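Local atomic coordinates of beta-lactamase-related domain-containing protein (PDB entry 5TGF), a protein that probably acts as a serine hydrolase of the beta-lactamase and penicillin-binding protein superfamily, with a substrate that is not established, and can bind calcium. Residues Arg101-His106 with Met152-Arg157; Val234-Ala239 with Tyr265-Trp270. One frame throughout, in Å; residues are numbered along the deposited sequence.

Contact 1. Residues Arg101-His106 with Met152-Arg157; sequences RQLLSH and MQIAGR
The imidazole of His106 meets the selenium of selenomethionine Met152, which approaches obliquely. The selenium lies 5.3 Å from the ring centroid and 53° off the ring normal, with CE1 as the nearest ring atom. Two tyrosine rings also meet this imidazole: Tyr147 with planes about 30° apart, and Tyr265 edge-to-face. The rest of the contact is aliphatic, and no hydrogen bond crosses it.

Leu104 reaches over with its CD2 branch, which sits 3.8 Å from CG of Met152 and 3.9 Å from CB of Ala155. The Leu104 and Met152 side chains cross at about a right angle. Leu103 uses its CD1 branch, which lies 3.7 Å from CG2 of Ile154. CG2 of Ile154 is set anti to its own backbone N (CG1 takes chi1 -59°), and this brings that methyl to the leucine. CB of Leu103 also lies 4.0 Å from CB of Ala155. Ser105 points away from segment 152-157, and its OG bonds back to O of Arg101 at 2.9 Å. The bond links the type I turn from Leu103 to His106 back to the helix.

The whole contact is buried. It packs the short helix 100-103 and its turn against helix 150-163. Helix 60-74 also packs here: its Ile68 touches Leu104 and Ala155, and its Lys61 touches His106 and Met152.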
ATOM      1  N   ARG A 101      14.934   0.146  -3.177  1.00 15.70           N
ATOM      2  CA  ARG A 101      14.271  -0.621  -2.118  1.00 15.47           C
ATOM      3  C   ARG A 101      14.161   0.185  -0.814  1.00 15.55           C
ATOM      4  O   ARG A 101      13.238  -0.054  -0.016  1.00 14.51           O
ATOM      5  CB  ARG A 101      15.002  -1.939  -1.872  1.00 17.14           C
ATOM      6  CG  ARG A 101      16.429  -1.814  -1.369  1.00 19.85           C
ATOM      7  CD  ARG A 101      16.956  -3.196  -0.981  1.00 22.84           C
ATOM      8  NE  ARG A 101      18.357  -3.181  -0.623  1.00 21.90           N
ATOM      9  CZ  ARG A 101      18.859  -2.789   0.543  1.00 24.53           C
ATOM     10  NH1 ARG A 101      18.086  -2.394   1.546  1.00 24.16           N
ATOM     11  NH2 ARG A 101      20.169  -2.810   0.698  1.00 26.73           N
ATOM     12  N   GLN A 102      15.068   1.145  -0.600  1.00 14.87           N
ATOM     13  CA  GLN A 102      15.019   1.979   0.615  1.00 15.60           C
ATOM     14  C   GLN A 102      13.917   3.023   0.515  1.00 16.02           C
ATOM     15  O   GLN A 102      13.255   3.339   1.521  1.00 16.06           O
ATOM     16  CB  GLN A 102      16.348   2.681   0.896  1.00 16.34           C
ATOM     17  CG  GLN A 102      17.411   1.677   1.347  1.00 18.92           C
ATOM     18  CD  GLN A 102      18.829   2.238   1.439  1.00 16.15           C
ATOM     19  OE1 GLN A 102      19.210   3.162   0.729  1.00 15.36           O
ATOM     20  NE2 GLN A 102      19.632   1.607   2.273  1.00 18.31           N
ATOM     21  N   LEU A 103      13.744   3.567  -0.674  1.00 13.56           N
ATOM     22  CA  LEU A 103      12.643   4.491  -0.931  1.00 15.87           C
ATOM     23  C   LEU A 103      11.300   3.838  -0.589  1.00 15.01           C
ATOM     24  O   LEU A 103      10.473   4.433   0.074  1.00 17.71           O
ATOM     25  CB  LEU A 103      12.654   4.980  -2.406  1.00 14.84           C
ATOM     26  CG  LEU A 103      13.865   5.820  -2.849  1.00 15.13           C
ATOM     27  CD1 LEU A 103      13.933   5.969  -4.370  1.00 17.45           C
ATOM     28  CD2 LEU A 103      13.894   7.184  -2.179  1.00 15.86           C
ATOM     29  N   LEU A 104      11.117   2.597  -1.016  1.00 15.28           N
ATOM     30  CA  LEU A 104       9.816   1.944  -0.915  1.00 15.16           C
ATOM     31  C   LEU A 104       9.575   1.266   0.439  1.00 14.16           C
ATOM     32  O   LEU A 104       8.571   0.585   0.598  1.00 15.60           O
ATOM     33  CB  LEU A 104       9.675   0.920  -2.035  1.00 15.68           C
ATOM     34  CG  LEU A 104       9.547   1.462  -3.446  1.00 17.82           C
ATOM     35  CD1 LEU A 104       9.813   0.391  -4.485  1.00 17.33           C
ATOM     36  CD2 LEU A 104       8.177   2.063  -3.674  1.00 21.13           C
ATOM     37  N   SER A 105      10.559   1.323   1.342  1.00 12.20           N
ATOM     38  CA  SER A 105      10.452   0.675   2.642  1.00 12.65           C
ATOM     39  C   SER A 105      10.487   1.680   3.788  1.00 11.67           C
ATOM     40  O   SER A 105      10.561   1.282   4.942  1.00 12.95           O
ATOM     41  CB  SER A 105      11.569  -0.344   2.821  1.00 13.63           C
ATOM     42  OG  SER A 105      12.850   0.290   2.803  1.00 14.77           O
ATOM     43  N   HIS A 106      10.357   2.977   3.468  1.00 11.28           N
ATOM     44  CA  HIS A 106      10.368   4.037   4.444  1.00 11.01           C
ATOM     45  C   HIS A 106      11.683   4.126   5.228  1.00 12.04           C
ATOM     46  O   HIS A 106      11.670   4.472   6.417  1.00 12.91           O
ATOM     47  CB  HIS A 106       9.181   3.908   5.377  1.00 11.19           C
ATOM     48  CG  HIS A 106       7.884   3.884   4.641  1.00 12.07           C
ATOM     49  ND1 HIS A 106       7.468   4.947   3.867  1.00 12.80           N
ATOM     50  CD2 HIS A 106       6.968   2.903   4.465  1.00 12.63           C
ATOM     51  CE1 HIS A 106       6.334   4.629   3.268  1.00 13.05           C
ATOM     52  NE2 HIS A 106       5.993   3.414   3.652  1.00 12.57           N
HETATM   53  N   MSE A 152       8.596   7.808  -2.172  1.00 13.75           N
HETATM   54  CA  MSE A 152       7.971   6.995  -3.217  1.00 13.47           C
HETATM   55  C   MSE A 152       7.793   7.775  -4.485  1.00 13.55           C
HETATM   56  O   MSE A 152       7.685   7.188  -5.554  1.00 15.23           O
HETATM   57  CB  MSE A 152       6.687   6.320  -2.727  1.00 13.78           C
HETATM   58  CG  MSE A 152       7.110   5.220  -1.749  1.00 16.63           C
HETATM   59 SE   MSE A 152       5.525   4.279  -1.078  0.70 23.79          SE
HETATM   60  CE  MSE A 152       4.589   3.903  -2.757  1.00 22.45           C
ATOM     61  N   GLN A 153       7.720   9.110  -4.388  1.00 14.49           N
ATOM     62  CA  GLN A 153       7.711   9.942  -5.605  1.00 14.32           C
ATOM     63  C   GLN A 153       8.972   9.742  -6.405  1.00 14.03           C
ATOM     64  O   GLN A 153       8.927   9.620  -7.621  1.00 15.13           O
ATOM     65  CB  GLN A 153       7.545  11.430  -5.303  1.00 12.75           C
ATOM     66  CG  GLN A 153       6.321  11.790  -4.515  1.00 12.47           C
ATOM     67  CD  GLN A 153       5.056  11.666  -5.316  1.00 13.14           C
ATOM     68  OE1 GLN A 153       4.467  10.582  -5.410  1.00 15.28           O
ATOM     69  NE2 GLN A 153       4.616  12.776  -5.890  1.00 14.28           N
ATOM     70  N   ILE A 154      10.097   9.686  -5.713  1.00 14.77           N
ATOM     71  CA  ILE A 154      11.390   9.447  -6.358  1.00 14.47           C
ATOM     72  C   ILE A 154      11.416   8.051  -6.977  1.00 15.19           C
ATOM     73  O   ILE A 154      11.814   7.903  -8.139  1.00 14.90           O
ATOM     74  CB  ILE A 154      12.543   9.596  -5.368  1.00 14.63           C
ATOM     75  CG1 ILE A 154      12.557  11.010  -4.756  1.00 14.37           C
ATOM     76  CG2 ILE A 154      13.878   9.294  -6.027  1.00 14.19           C
ATOM     77  CD1 ILE A 154      13.717  11.195  -3.805  1.00 16.06           C
ATOM     78  N   ALA A 155      10.970   7.045  -6.226  1.00 13.53           N
ATOM     79  CA  ALA A 155      10.873   5.671  -6.731  1.00 15.51           C
ATOM     80  C   ALA A 155      10.052   5.605  -8.005  1.00 15.29           C
ATOM     81  O   ALA A 155      10.469   4.977  -8.994  1.00 14.83           O
ATOM     82  CB  ALA A 155      10.287   4.723  -5.674  1.00 14.90           C
ATOM     83  N   GLY A 156       8.888   6.245  -7.992  1.00 14.53           N
ATOM     84  CA  GLY A 156       8.058   6.304  -9.165  1.00 14.32           C
ATOM     85  C   GLY A 156       8.746   6.953 -10.371  1.00 16.66           C
ATOM     86  O   GLY A 156       8.570   6.502 -11.500  1.00 14.71           O
ATOM     87  N   ARG A 157       9.485   8.042 -10.136  1.00 14.77           N
ATOM     88  CA  ARG A 157      10.193   8.736 -11.208  1.00 15.08           C
ATOM     89  C   ARG A 157      11.302   7.851 -11.801  1.00 16.35           C
ATOM     90  O   ARG A 157      11.553   7.909 -13.013  1.00 18.02           O
ATOM     91  CB  ARG A 157      10.781  10.038 -10.706  1.00 16.16           C
ATOM     92  CG  ARG A 157      11.505  10.884 -11.756  1.00 17.31           C
ATOM     93  CD  ARG A 157      10.613  11.337 -12.862  1.00 18.85           C
ATOM     94  NE  ARG A 157      11.411  11.980 -13.926  1.00 20.67           N
ATOM     95  CZ  ARG A 157      11.187  11.862 -15.226  1.00 21.39           C
ATOM     96  NH1 ARG A 157      10.153  11.180 -15.694  1.00 21.86           N
ATOM     97  NH2 ARG A 157      12.009  12.459 -16.082  1.00 23.17           N
TER

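Contact 2. Residues Val234-Ala239 with Tyr265-Trp270; sequences VQTMQA and YGLGEW
Met237 and Leu267 bring their backbones together in the C-terminal part of helix 231-238, with CA atoms 4.6 Å apart. N of Leu267 donates to O of Met237 at 2.9 Å, and the N-H points almost straight at the oxygen (169°). CA of Gly266 adds C-H...O contacts to two carbonyls, O of Met237 and O of Ala239. Gly266 has no side chain, and its CA can lie close to both.

Leu267 lies against the helix backbone, its CD1 3.7 Å from CA of Met237 and 3.9 Å from CG2 of Thr236. The acid group of Glu269 packs tightly on the Met237 carbonyl, its CD 3.0 Å from that oxygen; neither OE1 nor OE2 is hydrogen-bonded to it. With CG between the backbone N and carbonyl carbon (chi1 60°) and a bend at chi2, the chain turns back to the helix. OE1 of Glu269 takes a hydrogen bond of 2.7 Å from a water, which in turn accepts one from NE2 of Gln238. The amide and acid planes are 56° apart. OE1 of Gln238 bonds to Lys298. OE2 of Glu269 comes within 2.6 Å of O of Leu267; two oxygens this close suggest that the acid may hold a proton.

Here an irregular loop packs against a helix, held by one backbone bond and a water bridge. It then leads into strand 270-274, an outer strand of the antiparallel sheet of this beta-lactamase-like fold.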
ATOM      1  N   VAL A 234       7.345 -10.629  -6.466  1.00 18.29           N
ATOM      2  CA  VAL A 234       6.353 -10.688  -5.389  1.00 20.35           C
ATOM      3  C   VAL A 234       7.009 -11.076  -4.054  1.00 19.95           C
ATOM      4  O   VAL A 234       6.693 -10.479  -2.996  1.00 19.42           O
ATOM      5  CB  VAL A 234       5.169 -11.619  -5.723  1.00 21.31           C
ATOM      6  CG1 VAL A 234       4.156 -11.583  -4.595  1.00 22.54           C
ATOM      7  CG2 VAL A 234       4.506 -11.215  -7.037  1.00 18.82           C
ATOM      8  N   GLN A 235       7.918 -12.061  -4.081  1.00 18.36           N
ATOM      9  CA  GLN A 235       8.622 -12.465  -2.870  1.00 20.68           C
ATOM     10  C   GLN A 235       9.460 -11.328  -2.270  1.00 20.06           C
ATOM     11  O   GLN A 235       9.422 -11.083  -1.050  1.00 19.06           O
ATOM     12  CB  GLN A 235       9.479 -13.705  -3.105  1.00 24.63           C
ATOM     13  CG  GLN A 235       8.659 -14.971  -3.279  1.00 34.28           C
ATOM     14  CD  GLN A 235       7.723 -15.229  -2.094  1.00 42.03           C
ATOM     15  OE1 GLN A 235       6.496 -15.106  -2.212  1.00 40.80           O
ATOM     16  NE2 GLN A 235       8.305 -15.533  -0.932  1.00 54.13           N
ATOM     17  N   THR A 236      10.146 -10.593  -3.127  1.00 17.93           N
ATOM     18  CA  THR A 236      10.968  -9.450  -2.693  1.00 17.70           C
ATOM     19  C   THR A 236      10.075  -8.333  -2.107  1.00 16.05           C
ATOM     20  O   THR A 236      10.439  -7.733  -1.102  1.00 17.82           O
ATOM     21  CB  THR A 236      11.819  -8.905  -3.854  1.00 19.16           C
ATOM     22  OG1 THR A 236      12.792  -9.911  -4.221  1.00 21.86           O
ATOM     23  CG2 THR A 236      12.559  -7.616  -3.457  1.00 19.87           C
HETATM   24  N   MSE A 237       8.901  -8.107  -2.698  1.00 15.99           N
HETATM   25  CA  MSE A 237       7.970  -7.112  -2.168  1.00 15.86           C
HETATM   26  C   MSE A 237       7.525  -7.455  -0.754  1.00 15.44           C
HETATM   27  O   MSE A 237       7.145  -6.563   0.023  1.00 16.15           O
HETATM   28  CB  MSE A 237       6.746  -6.989  -3.094  1.00 18.11           C
HETATM   29  CG  MSE A 237       7.002  -6.291  -4.449  1.00 18.23           C
HETATM   30 SE   MSE A 237       5.429  -6.600  -5.611  0.76 21.11          SE
HETATM   31  CE  MSE A 237       4.117  -5.476  -4.620  1.00 21.30           C
ATOM     32  N   GLN A 238       7.439  -8.746  -0.467  1.00 15.60           N
ATOM     33  CA  GLN A 238       6.976  -9.277   0.833  1.00 16.14           C
ATOM     34  C   GLN A 238       8.080  -9.559   1.840  1.00 16.58           C
ATOM     35  O   GLN A 238       7.782  -9.928   2.987  1.00 15.76           O
ATOM     36  CB  GLN A 238       6.124 -10.533   0.584  1.00 16.71           C
ATOM     37  CG  GLN A 238       4.889 -10.241  -0.237  1.00 18.33           C
ATOM     38  CD  GLN A 238       4.025 -11.460  -0.522  1.00 20.00           C
ATOM     39  OE1 GLN A 238       4.273 -12.558  -0.004  1.00 20.08           O
ATOM     40  NE2 GLN A 238       2.942 -11.251  -1.261  1.00 17.35           N
ATOM     41  N   ALA A 239       9.339  -9.406   1.434  1.00 15.78           N
ATOM     42  CA  ALA A 239      10.482  -9.681   2.312  1.00 17.12           C
ATOM     43  C   ALA A 239      10.729  -8.519   3.269  1.00 17.96           C
ATOM     44  O   ALA A 239      10.274  -7.416   3.050  1.00 17.52           O
ATOM     45  CB  ALA A 239      11.761  -9.913   1.490  1.00 18.13           C
ATOM     46  N   TYR A 265       8.029  -3.973   7.437  1.00 12.61           N
ATOM     47  CA  TYR A 265       7.648  -3.444   6.113  1.00 11.94           C
ATOM     48  C   TYR A 265       8.451  -4.108   5.018  1.00 14.32           C
ATOM     49  O   TYR A 265       9.640  -4.390   5.191  1.00 14.50           O
ATOM     50  CB  TYR A 265       7.832  -1.909   6.077  1.00 11.47           C
ATOM     51  CG  TYR A 265       6.862  -1.150   5.212  1.00 11.08           C
ATOM     52  CD1 TYR A 265       5.608  -0.785   5.680  1.00 11.43           C
ATOM     53  CD2 TYR A 265       7.197  -0.800   3.892  1.00 12.10           C
ATOM     54  CE1 TYR A 265       4.726  -0.065   4.894  1.00 10.36           C
ATOM     55  CE2 TYR A 265       6.306  -0.093   3.095  1.00 12.05           C
ATOM     56  CZ  TYR A 265       5.075   0.270   3.598  1.00 11.70           C
ATOM     57  OH  TYR A 265       4.200   1.021   2.809  1.00 14.32           O
ATOM     58  N   GLY A 266       7.795  -4.301   3.879  1.00 13.32           N
ATOM     59  CA  GLY A 266       8.407  -4.764   2.658  1.00 13.21           C
ATOM     60  C   GLY A 266       8.560  -3.628   1.675  1.00 13.58           C
ATOM     61  O   GLY A 266       9.153  -2.587   2.024  1.00 14.20           O
ATOM     62  N   LEU A 267       8.115  -3.837   0.433  1.00 12.40           N
ATOM     63  CA  LEU A 267       8.034  -2.767  -0.569  1.00 12.60           C
ATOM     64  C   LEU A 267       6.603  -2.288  -0.707  1.00 13.03           C
ATOM     65  O   LEU A 267       5.709  -3.028  -1.158  1.00 13.35           O
ATOM     66  CB  LEU A 267       8.546  -3.245  -1.928  1.00 14.05           C
ATOM     67  CG  LEU A 267       9.949  -3.862  -1.911  1.00 14.02           C
ATOM     68  CD1 LEU A 267      10.298  -4.413  -3.293  1.00 15.68           C
ATOM     69  CD2 LEU A 267      11.001  -2.847  -1.513  1.00 15.14           C
ATOM     70  N   GLY A 268       6.325  -1.118  -0.158  1.00 12.17           N
ATOM     71  CA  GLY A 268       4.960  -0.561  -0.165  1.00 12.66           C
ATOM     72  C   GLY A 268       3.872  -1.360   0.550  1.00 12.65           C
ATOM     73  O   GLY A 268       2.727  -1.258   0.189  1.00 11.60           O
ATOM     74  N   GLU A 269       4.240  -2.162   1.544  1.00 11.90           N
ATOM     75  CA  GLU A 269       3.309  -3.015   2.239  1.00 12.76           C
ATOM     76  C   GLU A 269       3.853  -3.369   3.626  1.00 11.74           C
ATOM     77  O   GLU A 269       5.096  -3.539   3.811  1.00 12.65           O
ATOM     78  CB  GLU A 269       3.050  -4.288   1.432  1.00 12.84           C
ATOM     79  CG  GLU A 269       4.293  -5.148   1.165  1.00 13.69           C
ATOM     80  CD  GLU A 269       4.204  -5.908  -0.173  1.00 15.21           C
ATOM     81  OE1 GLU A 269       3.923  -7.134  -0.177  1.00 15.52           O
ATOM     82  OE2 GLU A 269       4.334  -5.249  -1.255  1.00 17.48           O
ATOM     83  N   TRP A 270       2.942  -3.486   4.589  1.00 11.01           N
ATOM     84  CA  TRP A 270       3.288  -3.877   5.952  1.00 11.16           C
ATOM     85  C   TRP A 270       3.331  -5.387   6.079  1.00 11.97           C
ATOM     86  O   TRP A 270       2.440  -6.119   5.568  1.00 12.68           O
ATOM     87  CB  TRP A 270       2.259  -3.341   6.983  1.00 11.42           C
ATOM     88  CG  TRP A 270       2.136  -1.835   7.058  1.00 11.79           C
ATOM     89  CD1 TRP A 270       1.276  -1.031   6.341  1.00 11.98           C
ATOM     90  CD2 TRP A 270       2.853  -0.961   7.926  1.00 11.19           C
ATOM     91  NE1 TRP A 270       1.489   0.281   6.656  1.00 13.13           N
ATOM     92  CE2 TRP A 270       2.446   0.349   7.631  1.00 11.61           C
ATOM     93  CE3 TRP A 270       3.894  -1.155   8.857  1.00 11.65           C
ATOM     94  CZ2 TRP A 270       3.005   1.462   8.254  1.00 12.29           C
ATOM     95  CZ3 TRP A 270       4.426  -0.030   9.503  1.00 11.57           C
ATOM     96  CH2 TRP A 270       3.989   1.241   9.204  1.00 11.97           C
TER
HETATM   97  O   HOH W   1       3.244  -8.323  -2.521  1.00 18.88           O

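How the contacts relate
Contact 1 and contact 2 have centres about 12 Å apart and touch directly. O of Leu104 probably accepts a hydrogen bond from N of Gly268 at 2.9 Å, joining the turn after helix 100-103 to the 265-270 loop. NE2 of His106 and OH of Tyr265 are 3.1 Å apart, a probable second bond. CB of Ser105 packs on O of Gly266 at 3.4 Å. Both His106 and Tyr265 also touch Lys61 of helix 60-74. Ser58 and this lysine fit the family's SxxK pattern, with Tyr147 in the place of the tyrosine of the second motif, so the two contacts probably lie beside the active site.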